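Local coordinates for pesticidal crystal protein Cry4Aa (Bacillus thuringiensis, PDB 2C9K) that kills mosquito larvae by binding their midgut epithelial cells and bringing about colloid-osmotic lysis, at residues 215-220 and 274-279; 220-225 and 264-269; 293-298 and 458-463; 351-356 and 379-384. All blocks are in the same frame, centred on the assembly; numbering follows the deposited sequence.

Interaction 1 of 4, residues 215-220 and 274-279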
loop_
_atom_site.group_PDB
_atom_site.type_symbol
_atom_site.label_atom_id
_atom_site.label_comp_id
_atom_site.label_asym_id
_atom_site.label_seq_id
_atom_site.Cartn_x
_atom_site.Cartn_y
_atom_site.Cartn_z
ATOM N N ASN A 215 17.700 24.870 1.513
ATOM C CA ASN A 215 16.562 25.665 1.048
ATOM C C ASN A 215 15.642 26.106 2.181
ATOM O O ASN A 215 15.031 27.173 2.112
ATOM C CB ASN A 215 15.732 24.877 0.034
ATOM C CG ASN A 215 16.501 24.545 -1.214
ATOM O OD1 ASN A 215 16.055 23.743 -2.035
ATOM N ND2 ASN A 215 17.664 25.164 -1.372
ATOM N N LEU A 216 15.535 25.275 3.216
ATOM C CA LEU A 216 14.681 25.580 4.356
ATOM C C LEU A 216 15.467 26.219 5.499
ATOM O O LEU A 216 14.978 26.332 6.622
ATOM C CB LEU A 216 14.006 24.298 4.841
ATOM C CG LEU A 216 13.186 23.549 3.794
ATOM C CD1 LEU A 216 12.532 22.353 4.442
ATOM C CD2 LEU A 216 12.130 24.474 3.199
ATOM N N ASP A 217 16.686 26.645 5.190
ATOM C CA ASP A 217 17.577 27.263 6.159
ATOM C C ASP A 217 17.959 26.318 7.282
ATOM O O ASP A 217 18.200 26.741 8.411
ATOM C CB ASP A 217 16.961 28.546 6.716
ATOM C CG ASP A 217 17.110 29.711 5.756
ATOM O OD1 ASP A 217 18.263 30.040 5.384
ATOM O OD2 ASP A 217 16.082 30.296 5.363
ATOM N N GLY A 218 18.010 25.031 6.953
ATOM C CA GLY A 218 18.396 24.025 7.920
ATOM C C GLY A 218 17.311 23.091 8.418
ATOM O O GLY A 218 17.609 22.009 8.925
ATOM N N ASN A 219 16.053 23.477 8.279
ATOM C CA ASN A 219 14.993 22.623 8.786
ATOM C C ASN A 219 14.962 21.285 8.066
ATOM O O ASN A 219 15.458 21.166 6.947
ATOM C CB ASN A 219 13.632 23.322 8.659
ATOM C CG ASN A 219 12.566 22.679 9.532
ATOM O OD1 ASN A 219 12.863 21.807 10.341
ATOM N ND2 ASN A 219 11.321 23.115 9.378
ATOM N N ILE A 220 14.422 20.269 8.732
ATOM C CA ILE A 220 14.281 18.964 8.107
ATOM C C ILE A 220 13.170 19.240 7.112
ATOM O O ILE A 220 12.252 20.000 7.427
ATOM C CB ILE A 220 13.774 17.904 9.103
ATOM C CG1 ILE A 220 14.748 17.780 10.274
ATOM C CG2 ILE A 220 13.600 16.560 8.392
ATOM C CD1 ILE A 220 16.147 17.357 9.867
ATOM N N TYR A 274 4.704 27.046 6.980
ATOM C CA TYR A 274 4.721 25.813 7.755
ATOM C C TYR A 274 5.934 24.916 7.518
ATOM O O TYR A 274 6.232 24.039 8.332
ATOM C CB TYR A 274 3.427 25.037 7.501
ATOM C CG TYR A 274 2.225 25.923 7.642
ATOM C CD1 TYR A 274 1.555 26.396 6.519
ATOM C CD2 TYR A 274 1.815 26.375 8.898
ATOM C CE1 TYR A 274 0.506 27.307 6.639
ATOM C CE2 TYR A 274 0.768 27.282 9.030
ATOM C CZ TYR A 274 0.121 27.745 7.892
ATOM O OH TYR A 274 -0.908 28.647 7.999
ATOM N N LYS A 275 6.635 25.133 6.415
ATOM C CA LYS A 275 7.806 24.321 6.126
ATOM C C LYS A 275 8.933 24.628 7.103
ATOM O O LYS A 275 9.903 23.880 7.186
ATOM C CB LYS A 275 8.274 24.560 4.689
ATOM C CG LYS A 275 8.455 26.026 4.335
ATOM C CD LYS A 275 8.856 26.202 2.887
ATOM C CE LYS A 275 9.253 27.636 2.605
ATOM N NZ LYS A 275 9.543 27.871 1.159
ATOM N N TYR A 276 8.797 25.719 7.855
ATOM C CA TYR A 276 9.826 26.132 8.816
ATOM C C TYR A 276 9.548 25.646 10.233
ATOM O O TYR A 276 10.366 25.820 11.126
ATOM C CB TYR A 276 9.973 27.659 8.816
ATOM C CG TYR A 276 10.495 28.241 7.517
ATOM C CD1 TYR A 276 9.776 29.218 6.833
ATOM C CD2 TYR A 276 11.706 27.816 6.970
ATOM C CE1 TYR A 276 10.241 29.755 5.642
ATOM C CE2 TYR A 276 12.184 28.349 5.773
ATOM C CZ TYR A 276 11.438 29.315 5.118
ATOM O OH TYR A 276 11.875 29.831 3.926
ATOM N N TYR A 277 8.381 25.044 10.427
ATOM C CA TYR A 277 7.995 24.509 11.725
ATOM C C TYR A 277 8.593 23.126 11.898
ATOM O O TYR A 277 9.134 22.547 10.953
ATOM C CB TYR A 277 6.479 24.407 11.834
ATOM C CG TYR A 277 5.799 25.718 12.110
ATOM C CD1 TYR A 277 5.918 26.789 11.226
ATOM C CD2 TYR A 277 5.043 25.898 13.266
ATOM C CE1 TYR A 277 5.304 28.008 11.490
ATOM C CE2 TYR A 277 4.425 27.106 13.538
ATOM C CZ TYR A 277 4.561 28.152 12.647
ATOM O OH TYR A 277 3.944 29.341 12.912
ATOM N N ASP A 278 8.470 22.599 13.110
ATOM C CA ASP A 278 8.994 21.286 13.452
ATOM C C ASP A 278 8.452 20.192 12.539
ATOM O O ASP A 278 7.306 20.243 12.096
ATOM C CB ASP A 278 8.646 20.956 14.902
ATOM C CG ASP A 278 9.396 19.747 15.416
ATOM O OD1 ASP A 278 10.638 19.845 15.564
ATOM O OD2 ASP A 278 8.749 18.700 15.662
ATOM N N PHE A 279 9.287 19.198 12.269
ATOM C CA PHE A 279 8.907 18.089 11.413
ATOM C C PHE A 279 7.659 17.390 11.941
ATOM O O PHE A 279 6.618 17.373 11.288
ATOM C CB PHE A 279 10.049 17.072 11.337
ATOM C CG PHE A 279 9.694 15.818 10.594
ATOM C CD1 PHE A 279 9.912 15.723 9.224
ATOM C CD2 PHE A 279 9.089 14.756 11.256
ATOM C CE1 PHE A 279 9.529 14.589 8.517
ATOM C CE2 PHE A 279 8.699 13.617 10.563
ATOM C CZ PHE A 279 8.918 13.531 9.186
HETATM O O HOH W 1 14.280 29.633 3.665
#
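N219 ties the turn at 216-219 to the chain at 275-277. Its ND2 donates to two main-chain carbonyls at once, K275 O at 2.7 Å and Y277 O at 2.8 Å. The bond to Y277 is the straighter of the two (163° at the hydrogen), with the acceptor in the N219 amide plane; the one to K275 is bent. Having CG anti to the backbone N (chi1 -163°) carries that amide across. N219 ends a type I' turn begun at L216, just ahead of the last helix of the helical domain, whereas 274-279 leads into helix 279-286 of the second domain, with D278 at the N-cap. Close packing flanks the amide: L216 CD2 lies 3.7 Å from K275 CD, and I220 CG2 is 3.9 Å from F279 CD1. K275 NZ is hydrogen-bonded to E270 O. Toward solvent things are looser. The Y276 ring offers its edge to L216 O, with CE2 3.5 Å from that oxygen, and on this side a water donates to N215 O (3.0 Å) and to the exposed D217 OD2.

Interaction 2 of 4, residues 220-225 and 264-269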
loop_
_atom_site.group_PDB
_atom_site.type_symbol
_atom_site.label_atom_id
_atom_site.label_comp_id
_atom_site.label_asym_id
_atom_site.label_seq_id
_atom_site.Cartn_x
_atom_site.Cartn_y
_atom_site.Cartn_z
ATOM N N ILE A 220 14.422 20.269 8.732
ATOM C CA ILE A 220 14.281 18.964 8.107
ATOM C C ILE A 220 13.170 19.240 7.112
ATOM O O ILE A 220 12.252 20.000 7.427
ATOM C CB ILE A 220 13.774 17.904 9.103
ATOM C CG1 ILE A 220 14.748 17.780 10.274
ATOM C CG2 ILE A 220 13.600 16.560 8.392
ATOM C CD1 ILE A 220 16.147 17.357 9.867
ATOM N N ASN A 221 13.240 18.653 5.920
ATOM C CA ASN A 221 12.197 18.889 4.924
ATOM C C ASN A 221 11.116 17.807 4.909
ATOM O O ASN A 221 11.309 16.728 4.337
ATOM C CB ASN A 221 12.798 19.006 3.531
ATOM C CG ASN A 221 11.797 19.520 2.523
ATOM O OD1 ASN A 221 10.655 19.067 2.487
ATOM N ND2 ASN A 221 12.218 20.470 1.696
ATOM N N TRP A 222 9.976 18.114 5.524
ATOM C CA TRP A 222 8.846 17.188 5.601
ATOM C C TRP A 222 8.254 16.760 4.248
ATOM O O TRP A 222 7.866 15.603 4.080
ATOM C CB TRP A 222 7.730 17.796 6.457
ATOM C CG TRP A 222 6.512 16.940 6.518
ATOM C CD1 TRP A 222 6.272 15.906 7.374
ATOM C CD2 TRP A 222 5.396 16.996 5.636
ATOM N NE1 TRP A 222 5.074 15.312 7.078
ATOM C CE2 TRP A 222 4.513 15.962 6.013
ATOM C CE3 TRP A 222 5.055 17.818 4.557
ATOM C CZ2 TRP A 222 3.313 15.730 5.350
ATOM C CZ3 TRP A 222 3.861 17.584 3.900
ATOM C CH2 TRP A 222 3.005 16.549 4.302
ATOM N N ASN A 223 8.173 17.679 3.289
ATOM C CA ASN A 223 7.608 17.343 1.981
ATOM C C ASN A 223 8.482 16.320 1.271
ATOM O O ASN A 223 7.997 15.452 0.543
ATOM C CB ASN A 223 7.468 18.589 1.099
ATOM C CG ASN A 223 6.562 18.350 -0.100
ATOM O OD1 ASN A 223 6.487 19.169 -1.009
ATOM N ND2 ASN A 223 5.860 17.222 -0.098
ATOM N N THR A 224 9.786 16.430 1.483
ATOM C CA THR A 224 10.728 15.507 0.867
ATOM C C THR A 224 10.534 14.138 1.508
ATOM O O THR A 224 10.555 13.113 0.848
ATOM C CB THR A 224 12.173 16.001 1.079
ATOM O OG1 THR A 224 12.349 17.248 0.390
ATOM C CG2 THR A 224 13.171 14.975 0.573
ATOM N N TYR A 225 10.330 14.155 2.815
ATOM C CA TYR A 225 10.121 12.953 3.591
ATOM C C TYR A 225 8.852 12.290 3.075
ATOM O O TYR A 225 8.812 11.089 2.821
ATOM C CB TYR A 225 9.959 13.338 5.069
ATOM C CG TYR A 225 9.765 12.172 6.005
ATOM C CD1 TYR A 225 10.844 11.593 6.671
ATOM C CD2 TYR A 225 8.505 11.623 6.199
ATOM C CE1 TYR A 225 10.669 10.497 7.505
ATOM C CE2 TYR A 225 8.322 10.531 7.024
ATOM C CZ TYR A 225 9.403 9.974 7.675
ATOM O OH TYR A 225 9.195 8.904 8.507
ATOM N N TYR A 264 -0.007 10.280 0.888
ATOM C CA TYR A 264 -0.437 11.664 0.704
ATOM C C TYR A 264 0.340 12.461 -0.327
ATOM O O TYR A 264 1.535 12.248 -0.534
ATOM C CB TYR A 264 -0.347 12.424 2.042
ATOM C CG TYR A 264 -0.909 11.697 3.252
ATOM C CD1 TYR A 264 -0.235 10.625 3.818
ATOM C CD2 TYR A 264 -2.115 12.094 3.833
ATOM C CE1 TYR A 264 -0.739 9.965 4.931
ATOM C CE2 TYR A 264 -2.629 11.442 4.944
ATOM C CZ TYR A 264 -1.937 10.375 5.493
ATOM O OH TYR A 264 -2.440 9.709 6.597
ATOM N N GLN A 265 -0.360 13.396 -0.958
ATOM C CA GLN A 265 0.229 14.297 -1.938
ATOM C C GLN A 265 -0.089 15.662 -1.322
ATOM O O GLN A 265 -1.156 15.832 -0.728
ATOM C CB GLN A 265 -0.446 14.120 -3.304
ATOM C CG GLN A 265 -0.244 12.731 -3.920
ATOM C CD GLN A 265 -0.916 12.562 -5.286
ATOM O OE1 GLN A 265 -2.020 13.056 -5.516
ATOM N NE2 GLN A 265 -0.260 11.839 -6.187
ATOM N N VAL A 266 0.812 16.634 -1.429
ATOM C CA VAL A 266 0.535 17.925 -0.800
ATOM C C VAL A 266 0.455 19.158 -1.706
ATOM O O VAL A 266 1.031 19.200 -2.792
ATOM C CB VAL A 266 1.534 18.171 0.381
ATOM C CG1 VAL A 266 2.637 17.129 0.351
ATOM C CG2 VAL A 266 2.102 19.577 0.329
ATOM N N LEU A 267 -0.286 20.159 -1.236
ATOM C CA LEU A 267 -0.483 21.398 -1.971
ATOM C C LEU A 267 -0.101 22.605 -1.121
ATOM O O LEU A 267 -0.405 22.650 0.080
ATOM C CB LEU A 267 -1.952 21.521 -2.402
ATOM C CG LEU A 267 -2.468 22.883 -2.895
ATOM C CD1 LEU A 267 -1.771 23.296 -4.188
ATOM C CD2 LEU A 267 -3.968 22.795 -3.104
ATOM N N ASN A 268 0.561 23.571 -1.767
ATOM C CA ASN A 268 1.011 24.828 -1.162
ATOM C C ASN A 268 2.114 24.717 -0.125
ATOM O O ASN A 268 2.225 25.558 0.766
ATOM C CB ASN A 268 -0.163 25.591 -0.551
ATOM C CG ASN A 268 -1.092 26.157 -1.597
ATOM O OD1 ASN A 268 -0.691 26.412 -2.741
ATOM N ND2 ASN A 268 -2.339 26.375 -1.211
ATOM N N PHE A 269 2.939 23.687 -0.249
ATOM C CA PHE A 269 4.027 23.485 0.685
ATOM C C PHE A 269 5.077 24.587 0.599
ATOM O O PHE A 269 5.432 25.217 1.597
ATOM C CB PHE A 269 4.715 22.153 0.417
ATOM C CG PHE A 269 5.946 21.954 1.240
ATOM C CD1 PHE A 269 5.848 21.640 2.593
ATOM C CD2 PHE A 269 7.206 22.157 0.688
ATOM C CE1 PHE A 269 6.993 21.537 3.387
ATOM C CE2 PHE A 269 8.352 22.054 1.474
ATOM C CZ PHE A 269 8.246 21.745 2.824
#
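The first turn of helix 222-240 meets strand 262-267 and the turn after it, where N223 sits on the ring of F269. N223 CB stands over the middle of one face, 3.4 Å from the centroid and only 4° off the normal, a CH-pi contact. With CG anti to its backbone N (chi1 -165°), the N223 amide then runs on across the ring at 53° to its plane, OD1 coming within 3.5 Å of F269 CD2 and ND2 within 3.3 Å of V266 CG1. This is a seam between domains: the helix is the last of the N-terminal bundle, and the strand is an outer member of the three-stranded sheet, with 450-457 and 432-440, in the beta-prism domain. N221 caps the helix, its OD1 accepting from T224 N at 3.0 Å from above the amide plane. The same OD1 lies 3.6 Å from F269 CZ, while N221 ND2 is hydrogen-bonded to D213 OD2. W222 packs on V266, its CZ3 3.8 Å from V266 CG1 as the two side chains pass in opposite directions. More loosely, F269 CE1 approaches the edge of the indole near CE3. W222 NE1 donates to E283 OE1 on helix 279-286.

Interaction 3 of 4, residues 293-298 and 458-463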
loop_
_atom_site.group_PDB
_atom_site.type_symbol
_atom_site.label_atom_id
_atom_site.label_comp_id
_atom_site.label_asym_id
_atom_site.label_seq_id
_atom_site.Cartn_x
_atom_site.Cartn_y
_atom_site.Cartn_z
ATOM N N PHE A 293 -9.632 1.313 8.498
ATOM C CA PHE A 293 -9.870 1.789 7.139
ATOM C C PHE A 293 -11.178 2.589 7.020
ATOM O O PHE A 293 -12.214 2.173 7.539
ATOM C CB PHE A 293 -9.897 0.605 6.172
ATOM C CG PHE A 293 -9.797 1.006 4.739
ATOM C CD1 PHE A 293 -8.564 1.206 4.152
ATOM C CD2 PHE A 293 -10.943 1.221 3.983
ATOM C CE1 PHE A 293 -8.475 1.617 2.826
ATOM C CE2 PHE A 293 -10.860 1.630 2.660
ATOM C CZ PHE A 293 -9.631 1.828 2.081
ATOM N N THR A 294 -11.132 3.740 6.351
ATOM C CA THR A 294 -12.345 4.547 6.177
ATOM C C THR A 294 -12.653 4.839 4.706
ATOM O O THR A 294 -11.754 4.914 3.867
ATOM C CB THR A 294 -12.272 5.928 6.915
ATOM O OG1 THR A 294 -11.252 6.746 6.329
ATOM C CG2 THR A 294 -11.988 5.742 8.387
ATOM N N TRP A 295 -13.937 4.999 4.407
ATOM C CA TRP A 295 -14.376 5.322 3.057
ATOM C C TRP A 295 -14.929 6.751 3.053
ATOM O O TRP A 295 -15.673 7.145 3.947
ATOM C CB TRP A 295 -15.438 4.333 2.598
ATOM C CG TRP A 295 -14.977 2.930 2.658
ATOM C CD1 TRP A 295 -15.107 2.060 3.706
ATOM C CD2 TRP A 295 -14.308 2.214 1.626
ATOM N NE1 TRP A 295 -14.565 0.839 3.381
ATOM C CE2 TRP A 295 -14.067 0.908 2.107
ATOM C CE3 TRP A 295 -13.887 2.548 0.337
ATOM C CZ2 TRP A 295 -13.426 -0.063 1.342
ATOM C CZ3 TRP A 295 -13.249 1.581 -0.420
ATOM C CH2 TRP A 295 -13.026 0.289 0.085
ATOM N N LEU A 296 -14.558 7.523 2.044
ATOM C CA LEU A 296 -14.980 8.912 1.949
ATOM C C LEU A 296 -16.415 9.092 1.490
ATOM O O LEU A 296 -16.710 8.889 0.317
ATOM C CB LEU A 296 -14.052 9.652 0.984
ATOM C CG LEU A 296 -14.225 11.164 0.881
ATOM C CD1 LEU A 296 -13.987 11.797 2.264
ATOM C CD2 LEU A 296 -13.248 11.717 -0.153
ATOM N N ASP A 297 -17.302 9.488 2.400
ATOM C CA ASP A 297 -18.711 9.718 2.046
ATOM C C ASP A 297 -18.903 11.002 1.240
ATOM O O ASP A 297 -19.556 10.994 0.192
ATOM C CB ASP A 297 -19.591 9.802 3.295
ATOM C CG ASP A 297 -19.899 8.453 3.870
ATOM O OD1 ASP A 297 -20.020 7.509 3.068
ATOM O OD2 ASP A 297 -20.034 8.330 5.106
ATOM N N SER A 298 -18.340 12.105 1.734
ATOM C CA SER A 298 -18.465 13.383 1.040
ATOM C C SER A 298 -17.420 14.422 1.443
ATOM O O SER A 298 -16.827 14.343 2.518
ATOM C CB SER A 298 -19.863 13.965 1.276
ATOM O OG SER A 298 -20.101 14.189 2.658
ATOM N N SER A 458 -6.887 1.039 -4.451
ATOM C CA SER A 458 -8.176 0.600 -4.982
ATOM C C SER A 458 -8.384 -0.913 -4.968
ATOM O O SER A 458 -9.321 -1.425 -5.578
ATOM C CB SER A 458 -8.376 1.128 -6.405
ATOM O OG SER A 458 -7.504 0.494 -7.316
ATOM N N SER A 459 -7.511 -1.630 -4.273
ATOM C CA SER A 459 -7.649 -3.077 -4.181
ATOM C C SER A 459 -8.454 -3.427 -2.939
ATOM O O SER A 459 -8.814 -4.583 -2.737
ATOM C CB SER A 459 -6.284 -3.753 -4.085
ATOM O OG SER A 459 -5.652 -3.453 -2.850
ATOM N N VAL A 460 -8.722 -2.423 -2.109
ATOM C CA VAL A 460 -9.479 -2.629 -0.879
ATOM C C VAL A 460 -10.965 -2.793 -1.175
ATOM O O VAL A 460 -11.526 -2.062 -1.982
ATOM C CB VAL A 460 -9.271 -1.453 0.093
ATOM C CG1 VAL A 460 -9.969 -1.744 1.425
ATOM C CG2 VAL A 460 -7.773 -1.210 0.296
ATOM N N ASP A 461 -11.601 -3.749 -0.509
ATOM C CA ASP A 461 -13.014 -4.023 -0.741
ATOM C C ASP A 461 -13.941 -3.361 0.278
ATOM O O ASP A 461 -13.684 -3.401 1.480
ATOM C CB ASP A 461 -13.236 -5.536 -0.741
ATOM C CG ASP A 461 -14.608 -5.922 -1.238
ATOM O OD1 ASP A 461 -15.290 -5.050 -1.813
ATOM O OD2 ASP A 461 -15.001 -7.097 -1.069
ATOM N N PRO A 462 -15.031 -2.733 -0.193
ATOM C CA PRO A 462 -15.994 -2.065 0.693
ATOM C C PRO A 462 -16.966 -3.058 1.321
ATOM O O PRO A 462 -17.687 -2.732 2.267
ATOM C CB PRO A 462 -16.735 -1.111 -0.245
ATOM C CG PRO A 462 -15.842 -0.976 -1.423
ATOM C CD PRO A 462 -15.274 -2.349 -1.589
ATOM N N LYS A 463 -16.974 -4.275 0.792
ATOM C CA LYS A 463 -17.891 -5.294 1.271
ATOM C C LYS A 463 -17.231 -6.439 2.033
ATOM O O LYS A 463 -17.907 -7.370 2.452
ATOM C CB LYS A 463 -18.698 -5.839 0.080
ATOM C CG LYS A 463 -19.554 -4.783 -0.632
ATOM C CD LYS A 463 -20.798 -4.453 0.186
ATOM C CE LYS A 463 -21.501 -3.176 -0.275
ATOM N NZ LYS A 463 -20.747 -1.943 0.125
#
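W295 is wedged against the chain at V460, D461 and P462. P462 lies over one face of the indole, its CG 3.4 Å from W295 CH2, and the two side chains cross at about a right angle; F293 CE2 comes over the opposite face. At the rim of the six-membered ring two carbonyl oxygens lie near the plane, V460 O 3.5 Å from W295 CH2 and D461 O 3.4 Å from W295 CZ2. Strand 294-303 belongs to one of the sheets of the beta-prism domain, while 458-463 is part of the connection that leaves strand 450-457 for strand 471-475 of the C-terminal domain. V460 puts CG1 anti to its backbone N (chi1 -175°), which sets that methyl over the F293 ring in a CH-pi contact, 3.7 Å from the centroid and 16° off the normal. The same CG1 is 3.8 Å from W295 CZ2; the one methyl thus touches both aromatics. W295 NE1 hydrogen-bonds T323 OG1. Around the proline, D461 OD1 accepts from K463 N at 3.2 Å, met from above the carboxylate plane: an Asx turn.

Interaction 4 of 4, residues 351-356 and 379-384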
loop_
_atom_site.group_PDB
_atom_site.type_symbol
_atom_site.label_atom_id
_atom_site.label_comp_id
_atom_site.label_asym_id
_atom_site.label_seq_id
_atom_site.Cartn_x
_atom_site.Cartn_y
_atom_site.Cartn_z
ATOM N N ASN A 351 -19.348 2.349 -4.013
ATOM C CA ASN A 351 -18.795 1.985 -5.311
ATOM C C ASN A 351 -18.682 3.182 -6.262
ATOM O O ASN A 351 -18.714 3.027 -7.487
ATOM C CB ASN A 351 -19.624 0.865 -5.936
ATOM C CG ASN A 351 -19.503 -0.439 -5.164
ATOM O OD1 ASN A 351 -18.397 -0.956 -4.962
ATOM N ND2 ASN A 351 -20.640 -0.978 -4.726
ATOM N N ILE A 352 -18.558 4.372 -5.672
ATOM C CA ILE A 352 -18.380 5.620 -6.410
ATOM C C ILE A 352 -17.158 6.305 -5.778
ATOM O O ILE A 352 -17.219 6.817 -4.656
ATOM C CB ILE A 352 -19.625 6.543 -6.312
ATOM C CG1 ILE A 352 -20.688 6.119 -7.337
ATOM C CG2 ILE A 352 -19.222 7.989 -6.567
ATOM C CD1 ILE A 352 -21.439 4.873 -6.978
ATOM N N TYR A 353 -16.046 6.307 -6.508
ATOM C CA TYR A 353 -14.812 6.875 -5.993
ATOM C C TYR A 353 -14.171 7.979 -6.815
ATOM O O TYR A 353 -14.412 8.116 -8.014
ATOM C CB TYR A 353 -13.790 5.757 -5.804
ATOM C CG TYR A 353 -14.387 4.470 -5.290
ATOM C CD1 TYR A 353 -14.636 3.402 -6.151
ATOM C CD2 TYR A 353 -14.723 4.324 -3.945
ATOM C CE1 TYR A 353 -15.209 2.221 -5.684
ATOM C CE2 TYR A 353 -15.296 3.147 -3.467
ATOM C CZ TYR A 353 -15.538 2.101 -4.341
ATOM O OH TYR A 353 -16.138 0.951 -3.877
ATOM N N ILE A 354 -13.338 8.762 -6.142
ATOM C CA ILE A 354 -12.603 9.843 -6.779
ATOM C C ILE A 354 -11.218 9.252 -7.074
ATOM O O ILE A 354 -10.513 8.850 -6.154
ATOM C CB ILE A 354 -12.499 11.068 -5.829
ATOM C CG1 ILE A 354 -13.902 11.592 -5.513
ATOM C CG2 ILE A 354 -11.698 12.179 -6.472
ATOM C CD1 ILE A 354 -13.946 12.648 -4.424
ATOM N N PHE A 355 -10.842 9.177 -8.350
ATOM C CA PHE A 355 -9.556 8.595 -8.716
ATOM C C PHE A 355 -8.582 9.602 -9.307
ATOM O O PHE A 355 -7.419 9.283 -9.561
ATOM C CB PHE A 355 -9.765 7.445 -9.696
ATOM C CG PHE A 355 -10.207 7.883 -11.062
ATOM C CD1 PHE A 355 -9.304 8.469 -11.948
ATOM C CD2 PHE A 355 -11.515 7.695 -11.475
ATOM C CE1 PHE A 355 -9.699 8.859 -13.233
ATOM C CE2 PHE A 355 -11.923 8.082 -12.755
ATOM C CZ PHE A 355 -11.010 8.665 -13.635
ATOM N N LEU A 356 -9.067 10.815 -9.536
ATOM C CA LEU A 356 -8.244 11.883 -10.082
ATOM C C LEU A 356 -8.981 13.197 -9.895
ATOM O O LEU A 356 -10.198 13.258 -10.067
ATOM C CB LEU A 356 -7.995 11.663 -11.575
ATOM C CG LEU A 356 -7.113 12.693 -12.293
ATOM C CD1 LEU A 356 -5.670 12.573 -11.813
ATOM C CD2 LEU A 356 -7.171 12.459 -13.782
ATOM N N PHE A 379 -12.696 13.544 -10.770
ATOM C CA PHE A 379 -12.850 12.537 -11.802
ATOM C C PHE A 379 -13.237 11.273 -11.054
ATOM O O PHE A 379 -12.395 10.515 -10.575
ATOM C CB PHE A 379 -11.562 12.371 -12.592
ATOM C CG PHE A 379 -11.326 13.479 -13.576
ATOM C CD1 PHE A 379 -12.279 13.766 -14.554
ATOM C CD2 PHE A 379 -10.162 14.242 -13.529
ATOM C CE1 PHE A 379 -12.079 14.796 -15.472
ATOM C CE2 PHE A 379 -9.951 15.274 -14.442
ATOM C CZ PHE A 379 -10.913 15.553 -15.417
ATOM N N ILE A 380 -14.550 11.108 -10.940
ATOM C CA ILE A 380 -15.209 10.013 -10.242
ATOM C C ILE A 380 -15.407 8.772 -11.108
ATOM O O ILE A 380 -15.411 8.849 -12.338
ATOM C CB ILE A 380 -16.579 10.514 -9.736
ATOM C CG1 ILE A 380 -16.348 11.613 -8.692
ATOM C CG2 ILE A 380 -17.416 9.372 -9.201
ATOM C CD1 ILE A 380 -17.587 12.355 -8.255
ATOM N N THR A 381 -15.551 7.625 -10.457
ATOM C CA THR A 381 -15.783 6.379 -11.169
ATOM C C THR A 381 -16.887 5.604 -10.458
ATOM O O THR A 381 -16.932 5.563 -9.225
ATOM C CB THR A 381 -14.497 5.503 -11.237
ATOM O OG1 THR A 381 -14.755 4.343 -12.037
ATOM C CG2 THR A 381 -14.048 5.064 -9.838
ATOM N N ASN A 382 -17.791 5.008 -11.228
ATOM C CA ASN A 382 -18.873 4.235 -10.631
ATOM C C ASN A 382 -18.806 2.787 -11.081
ATOM O O ASN A 382 -19.687 1.994 -10.776
ATOM C CB ASN A 382 -20.239 4.826 -10.995
ATOM C CG ASN A 382 -20.588 4.653 -12.464
ATOM O OD1 ASN A 382 -21.625 5.135 -12.914
ATOM N ND2 ASN A 382 -19.732 3.966 -13.216
ATOM N N GLY A 383 -17.760 2.450 -11.823
ATOM C CA GLY A 383 -17.613 1.089 -12.288
ATOM C C GLY A 383 -18.002 0.876 -13.736
ATOM O O GLY A 383 -17.526 -0.079 -14.352
ATOM N N THR A 384 -18.855 1.735 -14.291
ATOM C CA THR A 384 -19.261 1.566 -15.687
ATOM C C THR A 384 -18.921 2.764 -16.568
ATOM O O THR A 384 -18.875 2.647 -17.793
ATOM C CB THR A 384 -20.785 1.261 -15.822
ATOM O OG1 THR A 384 -21.540 2.478 -15.769
ATOM C CG2 THR A 384 -21.241 0.347 -14.696
#
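A classic beta bulge sets F355 and L356 opposite the single residue F379 in the antiparallel hairpin of strands 353-362 and 373-381, within one sheet of the beta-prism domain. The F355 ring folds back over the partner strand because CG sits between the backbone N and the carbonyl carbon (chi1 71°). From CB, 4.1 Å from F379 O, the side chain passes to CG and the ring, where that oxygen stands over one face toward the rim, nearest CD2 at 3.1 Å. CD2 also presents the ring edge to T381 CB at 3.7 Å; CE2 is 3.6 Å from I380 O; at the tip CZ reaches F379 CB at 3.9 Å. F379 O also accepts from F355 N at 3.0 Å, and weakly from L356 N. Farther along, Y353 and T381 form an antiparallel hydrogen-bonded pair, and T381 OG1 is hydrogen-bonded to Y427 O. I352 CG2 meets I380 CG2 at 3.5 Å. L356 and F379 run alongside each other, L356 CD2 3.5 Å from F379 CD2.

The four contacts fall into two touching pairs. Interactions 1 and 2, centres 11 Å apart, share I220, and both lie at the seam between the last helix of the helical domain and the beta-prism domain: K275 CB packs 3.4 Å from F269 CZ, and F279 meets both W222 and Y225. Interactions 3 and 4, centres 12 Å apart, lie within the prism and its exit toward the C-terminal domain, meeting where Y353 packs its OH against P462 CG and its ring against W295. Between the pairs the nearest approach is about 7 Å, atom to atom, from interaction 2 to interaction 4, whereas the centres of interactions 1 and 4 are about 37 Å apart.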